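Long-range contact in vitamin B12-binding protein (Vibrio cholerae O395, PDB 5YSC), which binds vitamin B12 in the periplasm and, as part of the BtuCDF ABC transporter, probably delivers it to the membrane subunit BtuC for import: residues Gln235-Leu247 and Glu259-Gln271. Numbering follows the deposited sequence.
Sequences QNDQVWALNADWL and EQVCTYLKIAQKQ
Gln238 OE1 is gripped by two side chains from the C-terminal end of the chain: Gln271 NE2 gives it an almost straight bond of 2.8 Å (N-H...O 177°), arriving from above the carbonyl plane, and Lys270 NZ adds a weak one. The same ammonium donates to Asn236 O at 2.9 Å and to a lone pair of Gln271 OE1. Lysine suits this place because its long chain, bent at its last torsion, reaches these two oxygens and, more weakly, Gln238 OE1. Beside it the amides of Asn236 and Gln271 stack with their planes almost parallel. Gln238 NE2 turns instead to Gln209 O and to a water that also donates to Ala268 O.

Farther along, the five-membered ring of Trp240 makes an offset stack on Tyr264, planes at 18°, while Trp240 CB lies over the face of the tyrosine ring in a CH-pi contact. Tyrosine suits this partly exposed place: its ring lies on the indole while its OH reaches a water shared with Ala241 O. Next along the chain, Leu242 CD1 packs on Val261 CG2 at 3.8 Å, branched chains filling the buried side. Gln260 is extended, CG anti to the backbone N, which carries OE1 to Asn243 N; that N-H meets a lone pair in the carbonyl plane at 2.9 Å. Asn243 is the N-cap of the next helix, its OD1 accepting from Trp246 N, and Asp245 in that first turn hydrogen-bonds cyanocobalamin.

In the C-terminal lobe of this two-lobed periplasmic-binding-protein fold, strand 239-241 is an outermost strand of the parallel sheet, beside strand 210-213. Residues 259-267 run nearly antiparallel to it (166°), and Leu265 packs on Ile155 and Phe212 of the sheet. Phe179 of helix 176-181 touches both Leu242 and Val261, and the Cys182-Cys262 disulfide ties helix 254-267 to the residue following helix 176-181.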
loop_
_atom_site.group_PDB
_atom_site.type_symbol
_atom_site.label_atom_id
_atom_site.label_comp_id
_atom_site.label_asym_id
_atom_site.label_seq_id
_atom_site.Cartn_x
_atom_site.Cartn_y
_atom_site.Cartn_z
ATOM N N GLN A 235 -13.714 -14.285 20.113
ATOM C CA GLN A 235 -14.095 -15.629 20.567
ATOM C C GLN A 235 -13.623 -16.686 19.585
ATOM O O GLN A 235 -13.206 -17.779 19.983
ATOM C CB GLN A 235 -15.614 -15.735 20.749
ATOM C CG GLN A 235 -16.236 -14.674 21.647
ATOM C CD GLN A 235 -17.742 -14.548 21.458
ATOM O OE1 GLN A 235 -18.390 -15.405 20.847
ATOM N NE2 GLN A 235 -18.304 -13.457 21.972
ATOM N N ASN A 236 -13.680 -16.370 18.292
ATOM C CA ASN A 236 -13.309 -17.282 17.227
ATOM C C ASN A 236 -11.831 -17.210 16.870
ATOM O O ASN A 236 -11.413 -17.862 15.912
ATOM C CB ASN A 236 -14.174 -16.997 16.003
ATOM C CG ASN A 236 -15.639 -17.333 16.227
ATOM O OD1 ASN A 236 -15.973 -18.203 17.038
ATOM N ND2 ASN A 236 -16.521 -16.659 15.481
ATOM N N ASP A 237 -11.024 -16.453 17.621
ATOM C CA ASP A 237 -9.575 -16.413 17.408
ATOM C C ASP A 237 -9.245 -15.918 15.999
ATOM O O ASP A 237 -8.376 -16.459 15.308
ATOM C CB ASP A 237 -8.965 -17.791 17.665
ATOM C CG ASP A 237 -7.449 -17.808 17.559
ATOM O OD1 ASP A 237 -6.813 -16.733 17.653
ATOM O OD2 ASP A 237 -6.886 -18.920 17.381
ATOM N N GLN A 238 -9.952 -14.870 15.574
ATOM C CA GLN A 238 -9.795 -14.289 14.245
ATOM C C GLN A 238 -9.376 -12.827 14.336
ATOM O O GLN A 238 -9.866 -11.970 13.594
ATOM C CB GLN A 238 -11.073 -14.458 13.433
ATOM C CG GLN A 238 -11.443 -15.921 13.279
ATOM C CD GLN A 238 -12.623 -16.200 12.339
ATOM O OE1 GLN A 238 -12.793 -17.325 11.875
ATOM N NE2 GLN A 238 -13.442 -15.185 12.066
ATOM N N VAL A 239 -8.439 -12.546 15.237
ATOM C CA VAL A 239 -7.714 -11.289 15.254
ATOM C C VAL A 239 -6.310 -11.633 14.806
ATOM O O VAL A 239 -5.601 -12.393 15.487
ATOM C CB VAL A 239 -7.713 -10.628 16.634
ATOM C CG1 VAL A 239 -7.003 -9.307 16.567
ATOM C CG2 VAL A 239 -9.161 -10.459 17.116
ATOM N N TRP A 240 -5.906 -11.075 13.658
ATOM C CA TRP A 240 -4.630 -11.421 13.055
ATOM C C TRP A 240 -3.867 -10.175 12.630
ATOM O O TRP A 240 -4.443 -9.179 12.182
ATOM C CB TRP A 240 -4.827 -12.307 11.829
ATOM C CG TRP A 240 -5.412 -13.645 12.106
ATOM C CD1 TRP A 240 -4.863 -14.615 12.883
ATOM C CD2 TRP A 240 -6.620 -14.212 11.547
ATOM N NE1 TRP A 240 -5.662 -15.747 12.868
ATOM C CE2 TRP A 240 -6.737 -15.523 12.053
ATOM C CE3 TRP A 240 -7.602 -13.743 10.658
ATOM C CZ2 TRP A 240 -7.804 -16.367 11.707
ATOM C CZ3 TRP A 240 -8.649 -14.575 10.313
ATOM C CH2 TRP A 240 -8.741 -15.880 10.837
ATOM N N ALA A 241 -2.552 -10.249 12.765
ATOM C CA ALA A 241 -1.685 -9.233 12.184
ATOM C C ALA A 241 -1.530 -9.433 10.690
ATOM O O ALA A 241 -1.446 -10.564 10.224
ATOM C CB ALA A 241 -0.309 -9.280 12.805
ATOM N N LEU A 242 -1.407 -8.320 9.957
ATOM C CA LEU A 242 -1.030 -8.324 8.554
ATOM C C LEU A 242 0.289 -7.588 8.412
ATOM O O LEU A 242 0.578 -6.672 9.187
ATOM C CB LEU A 242 -2.092 -7.649 7.687
ATOM C CG LEU A 242 -3.430 -8.398 7.698
ATOM C CD1 LEU A 242 -4.492 -7.597 6.934
ATOM C CD2 LEU A 242 -3.318 -9.814 7.138
ATOM N N ASN A 243 1.089 -7.999 7.426
ATOM C CA ASN A 243 2.328 -7.298 7.111
ATOM C C ASN A 243 2.013 -5.973 6.405
ATOM O O ASN A 243 1.521 -5.935 5.267
ATOM C CB ASN A 243 3.223 -8.198 6.272
ATOM C CG ASN A 243 4.538 -7.558 5.924
ATOM O OD1 ASN A 243 4.607 -6.410 5.544
ATOM N ND2 ASN A 243 5.596 -8.338 6.024
ATOM N N ALA A 244 2.269 -4.872 7.115
ATOM C CA ALA A 244 1.891 -3.549 6.639
ATOM C C ALA A 244 2.726 -3.112 5.438
ATOM O O ALA A 244 2.222 -2.379 4.563
ATOM C CB ALA A 244 2.019 -2.542 7.782
ATOM N N ASP A 245 3.986 -3.542 5.363
ATOM C CA ASP A 245 4.817 -3.195 4.207
ATOM C C ASP A 245 4.231 -3.760 2.918
ATOM O O ASP A 245 4.210 -3.093 1.878
ATOM C CB ASP A 245 6.243 -3.712 4.411
ATOM C CG ASP A 245 7.027 -2.980 5.502
ATOM O OD1 ASP A 245 6.512 -2.016 6.123
ATOM O OD2 ASP A 245 8.202 -3.440 5.759
ATOM N N TRP A 246 3.755 -4.996 2.960
ATOM C CA TRP A 246 3.197 -5.610 1.763
ATOM C C TRP A 246 1.867 -4.989 1.404
ATOM O O TRP A 246 1.527 -4.860 0.220
ATOM C CB TRP A 246 2.962 -7.107 1.990
ATOM C CG TRP A 246 4.158 -7.936 2.328
ATOM C CD1 TRP A 246 5.496 -7.637 2.157
ATOM C CD2 TRP A 246 4.110 -9.239 2.892
ATOM N NE1 TRP A 246 6.267 -8.694 2.605
ATOM C CE2 TRP A 246 5.439 -9.672 3.079
ATOM C CE3 TRP A 246 3.073 -10.072 3.288
ATOM C CZ2 TRP A 246 5.742 -10.904 3.591
ATOM C CZ3 TRP A 246 3.371 -11.305 3.842
ATOM C CH2 TRP A 246 4.697 -11.705 4.008
ATOM N N LEU A 247 1.078 -4.718 2.434
ATOM C CA LEU A 247 -0.329 -4.406 2.290
ATOM C C LEU A 247 -0.547 -2.950 1.938
ATOM O O LEU A 247 -1.269 -2.636 0.993
ATOM C CB LEU A 247 -1.034 -4.755 3.594
ATOM C CG LEU A 247 -2.524 -4.433 3.581
ATOM C CD1 LEU A 247 -3.336 -5.262 2.580
ATOM C CD2 LEU A 247 -3.033 -4.563 4.982
ATOM N N GLU A 259 -1.953 -12.972 -0.758
ATOM C CA GLU A 259 -1.921 -14.329 -0.207
ATOM C C GLU A 259 -2.254 -14.329 1.291
ATOM O O GLU A 259 -3.013 -15.186 1.779
ATOM C CB GLU A 259 -0.537 -14.947 -0.514
ATOM C CG GLU A 259 -0.536 -16.378 -0.842
ATOM C CD GLU A 259 0.835 -16.865 -1.286
ATOM O OE1 GLU A 259 1.271 -16.513 -2.418
ATOM O OE2 GLU A 259 1.458 -17.623 -0.497
ATOM N N GLN A 260 -1.664 -13.412 2.059
ATOM C CA GLN A 260 -1.847 -13.423 3.514
ATOM C C GLN A 260 -3.296 -13.136 3.865
ATOM O O GLN A 260 -3.919 -13.853 4.659
ATOM C CB GLN A 260 -0.917 -12.388 4.173
ATOM C CG GLN A 260 -0.944 -12.416 5.695
ATOM C CD GLN A 260 -0.042 -11.403 6.329
ATOM O OE1 GLN A 260 -0.012 -10.234 5.947
ATOM N NE2 GLN A 260 0.697 -11.847 7.333
ATOM N N VAL A 261 -3.841 -12.065 3.277
ATOM C CA VAL A 261 -5.221 -11.679 3.524
ATOM C C VAL A 261 -6.174 -12.785 3.114
ATOM O O VAL A 261 -7.062 -13.175 3.885
ATOM C CB VAL A 261 -5.554 -10.365 2.782
ATOM C CG1 VAL A 261 -7.085 -10.119 2.731
ATOM C CG2 VAL A 261 -4.854 -9.269 3.497
ATOM N N CYS A 262 -5.994 -13.292 1.890
ATOM C CA CYS A 262 -6.881 -14.301 1.321
ATOM C C CYS A 262 -6.820 -15.610 2.094
ATOM O O CYS A 262 -7.847 -16.285 2.280
ATOM C CB CYS A 262 -6.505 -14.539 -0.123
ATOM S SG CYS A 262 -7.186 -13.428 -1.343
ATOM N N THR A 263 -5.633 -15.996 2.546
ATOM C CA THR A 263 -5.538 -17.199 3.372
ATOM C C THR A 263 -6.315 -17.036 4.674
ATOM O O THR A 263 -7.054 -17.933 5.083
ATOM C CB THR A 263 -4.072 -17.536 3.653
ATOM O OG1 THR A 263 -3.420 -17.908 2.435
ATOM C CG2 THR A 263 -3.963 -18.695 4.713
ATOM N N TYR A 264 -6.177 -15.883 5.335
ATOM C CA TYR A 264 -6.913 -15.624 6.567
ATOM C C TYR A 264 -8.423 -15.550 6.343
ATOM O O TYR A 264 -9.201 -16.074 7.151
ATOM C CB TYR A 264 -6.422 -14.327 7.209
ATOM C CG TYR A 264 -5.171 -14.478 8.062
ATOM C CD1 TYR A 264 -5.095 -15.475 9.039
ATOM C CD2 TYR A 264 -4.082 -13.606 7.936
ATOM C CE1 TYR A 264 -3.980 -15.628 9.837
ATOM C CE2 TYR A 264 -2.953 -13.764 8.742
ATOM C CZ TYR A 264 -2.915 -14.770 9.688
ATOM O OH TYR A 264 -1.818 -14.957 10.485
ATOM N N LEU A 265 -8.877 -14.833 5.305
ATOM C CA LEU A 265 -10.307 -14.825 5.018
ATOM C C LEU A 265 -10.816 -16.200 4.637
ATOM O O LEU A 265 -11.990 -16.500 4.889
ATOM C CB LEU A 265 -10.607 -13.801 3.929
ATOM C CG LEU A 265 -11.126 -12.447 4.415
ATOM C CD1 LEU A 265 -10.730 -12.062 5.828
ATOM C CD2 LEU A 265 -10.788 -11.322 3.420
ATOM N N LYS A 266 -9.963 -17.055 4.058
ATOM C CA LYS A 266 -10.362 -18.450 3.838
ATOM C C LYS A 266 -10.574 -19.183 5.151
ATOM O O LYS A 266 -11.596 -19.854 5.340
ATOM C CB LYS A 266 -9.321 -19.172 3.003
ATOM C CG LYS A 266 -9.751 -20.529 2.555
ATOM C CD LYS A 266 -8.648 -21.166 1.798
ATOM C CE LYS A 266 -9.077 -22.449 1.203
ATOM N NZ LYS A 266 -7.904 -23.183 0.633
ATOM N N ILE A 267 -9.609 -19.079 6.072
ATOM C CA ILE A 267 -9.766 -19.670 7.403
ATOM C C ILE A 267 -11.066 -19.224 8.046
ATOM O O ILE A 267 -11.759 -20.013 8.704
ATOM C CB ILE A 267 -8.543 -19.339 8.275
ATOM C CG1 ILE A 267 -7.305 -20.012 7.678
ATOM C CG2 ILE A 267 -8.739 -19.799 9.689
ATOM C CD1 ILE A 267 -5.988 -19.594 8.294
ATOM N N ALA A 268 -11.415 -17.939 7.883
ATOM C CA ALA A 268 -12.571 -17.333 8.540
ATOM C C ALA A 268 -13.895 -17.932 8.099
ATOM O O ALA A 268 -14.943 -17.605 8.677
ATOM C CB ALA A 268 -12.564 -15.819 8.270
ATOM N N GLN A 269 -13.875 -18.766 7.079
ATOM C CA GLN A 269 -15.057 -19.502 6.693
ATOM C C GLN A 269 -15.331 -20.662 7.628
ATOM O O GLN A 269 -16.381 -21.293 7.492
ATOM C CB GLN A 269 -14.907 -20.038 5.278
ATOM C CG GLN A 269 -14.403 -19.039 4.269
ATOM C CD GLN A 269 -15.370 -18.895 3.135
ATOM O OE1 GLN A 269 -16.509 -18.467 3.354
ATOM N NE2 GLN A 269 -14.958 -19.298 1.919
ATOM N N LYS A 270 -14.400 -20.957 8.545
ATOM C CA LYS A 270 -14.541 -22.109 9.436
ATOM C C LYS A 270 -15.817 -22.039 10.263
ATOM O O LYS A 270 -16.310 -23.084 10.714
ATOM C CB LYS A 270 -13.305 -22.260 10.330
ATOM C CG LYS A 270 -13.065 -21.215 11.405
ATOM C CD LYS A 270 -11.627 -21.336 11.966
ATOM C CE LYS A 270 -11.147 -20.077 12.710
ATOM N NZ LYS A 270 -12.096 -19.789 13.811
ATOM N N GLN A 271 -16.382 -20.848 10.457
ATOM C CA GLN A 271 -17.691 -20.762 11.057
ATOM C C GLN A 271 -18.440 -19.532 10.562
ATOM O O GLN A 271 -19.647 -19.482 10.711
ATOM C CB GLN A 271 -17.596 -20.758 12.591
ATOM C CG GLN A 271 -17.208 -19.430 13.246
ATOM C CD GLN A 271 -15.730 -19.082 13.075
ATOM O OE1 GLN A 271 -14.840 -19.714 13.671
ATOM N NE2 GLN A 271 -15.463 -18.054 12.259
HETATM O O HOH W 1 -15.741 -15.447 10.198
HETATM O O HOH W 2 -0.370 -12.952 11.030
HETATM O O HOH W 3 -0.099 -8.066 4.218
#